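Local coordinates for Poly(A) RNA polymerase GLD2 (Rattus norvegicus, PDB 6LBK), which probably acts as a cytoplasmic poly(A) polymerase, adding AMP units from ATP to the 3' ends of selected mRNAs and a single nucleotide to certain microRNAs, at residues F103-R106 with S107-G110. The protein carries 1 engineered substitution. Residues are numbered along the deposited sequence; the frame is centred on the assembly and turned at random.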
loop_
_atom_site.group_PDB
_atom_site.type_symbol
_atom_site.label_atom_id
_atom_site.label_comp_id
_atom_site.label_asym_id
_atom_site.label_seq_id
_atom_site.Cartn_x
_atom_site.Cartn_y
_atom_site.Cartn_z
ATOM N N PHE A 103 3.846 5.879 1.432
ATOM C CA PHE A 103 2.588 6.201 0.770
ATOM C C PHE A 103 1.462 6.430 1.779
ATOM O O PHE A 103 0.306 6.051 1.552
ATOM C CB PHE A 103 2.205 5.114 -0.237
ATOM C CG PHE A 103 3.257 4.830 -1.255
ATOM C CD1 PHE A 103 3.701 5.812 -2.105
ATOM C CD2 PHE A 103 3.784 3.571 -1.384
ATOM C CE1 PHE A 103 4.675 5.538 -3.062
ATOM C CE2 PHE A 103 4.743 3.295 -2.323
ATOM C CZ PHE A 103 5.192 4.275 -3.166
ATOM N N GLY A 104 1.796 7.036 2.920
ATOM C CA GLY A 104 0.805 7.327 3.937
ATOM C C GLY A 104 0.166 8.705 3.803
ATOM O O GLY A 104 0.787 9.674 3.353
ATOM N N ALA A 105 -1.105 8.761 4.209
ATOM C CA ALA A 105 -1.884 9.982 4.353
ATOM C C ALA A 105 -2.202 10.207 5.822
ATOM O O ALA A 105 -2.186 9.273 6.626
ATOM C CB ALA A 105 -3.203 9.910 3.576
ATOM N N ARG A 106 -2.511 11.462 6.162
ATOM C CA ARG A 106 -2.898 11.807 7.529
ATOM C C ARG A 106 -3.923 10.826 8.084
ATOM O O ARG A 106 -3.968 10.588 9.294
ATOM C CB ARG A 106 -3.433 13.249 7.596
ATOM C CG ARG A 106 -2.306 14.261 7.754
ATOM C CD ARG A 106 -2.615 15.522 8.577
ATOM N NE ARG A 106 -3.504 16.514 7.964
ATOM C CZ ARG A 106 -4.707 16.834 8.437
ATOM N NH1 ARG A 106 -5.163 16.235 9.535
ATOM N NH2 ARG A 106 -5.445 17.761 7.827
ATOM N N SER A 107 -4.723 10.225 7.213
ATOM C CA SER A 107 -5.759 9.278 7.594
ATOM C C SER A 107 -5.296 7.830 7.533
ATOM O O SER A 107 -6.093 6.936 7.839
ATOM C CB SER A 107 -6.995 9.477 6.700
ATOM O OG SER A 107 -6.702 9.207 5.340
ATOM N N SER A 108 -4.049 7.575 7.127
ATOM C CA SER A 108 -3.549 6.204 7.076
ATOM C C SER A 108 -3.602 5.588 8.469
ATOM O O SER A 108 -3.070 6.148 9.432
ATOM C CB SER A 108 -2.110 6.170 6.545
ATOM O OG SER A 108 -2.000 6.820 5.282
ATOM N N ASP A 109 -4.250 4.438 8.583
ATOM C CA ASP A 109 -4.206 3.724 9.842
ATOM C C ASP A 109 -2.825 3.120 10.025
ATOM O O ASP A 109 -1.978 3.152 9.130
ATOM C CB ASP A 109 -5.285 2.645 9.891
ATOM C CG ASP A 109 -6.689 3.228 9.936
ATOM O OD1 ASP A 109 -6.815 4.421 10.296
ATOM O OD2 ASP A 109 -7.668 2.509 9.610
ATOM N N GLY A 110 -2.595 2.552 11.200
ATOM C CA GLY A 110 -1.308 1.968 11.528
ATOM C C GLY A 110 -1.410 0.466 11.344
ATOM O O GLY A 110 -2.443 -0.126 11.624
#
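Ser108 turns its hydroxyl back on Ala105, three residues earlier, and the pair closes a type I beta turn through both backbone and side chain. The amide N of Ser108 donates to Ala105 O at 2.6 Å; it approaches from above the carbonyl plane, 51° out of it, although the N-H itself points fairly straight at the oxygen. In the other direction the amide N of Ala105 donates to Ser108 OG, modelled very short at 2.4 Å, a length that at this resolution deserves little weight. Rotation about the first side-chain bond makes this second bond possible: with chi1 at -55°, OG lies opposite the carbonyl carbon of Ser108 and beside its N, facing the start of the turn. There it also meets CA of Gly104, 3.2 Å from OG, while the methyl CB of Ala105 lies 3.7 Å from the same oxygen and also touches Leu205 of helix 200-213. Ser107, at the corner, brings its own OG to 4.0 Å from Ala105 CB, with chi1 at 63° setting OG between the backbone N and the carbonyl carbon. Arg106 sends its bent chain away from the turn, past Gln66. At the end of the turn Lys73 hydrogen-bonds to Ser108 O, and strand 110-116 of the palm sheet begins shortly after. The Asp-x-Asp formed by Asp109 and Asp111 matches the nucleotidyltransferase signature, and both are inferred to bind the catalytic magnesium. The reciprocal bonding thus uses the N-H groups of Ala105 and Ser108 and the carbonyl of Ala105, and would be expected to favour this hydroxyl rotation, if the short bond is real, immediately ahead of the probable metal site.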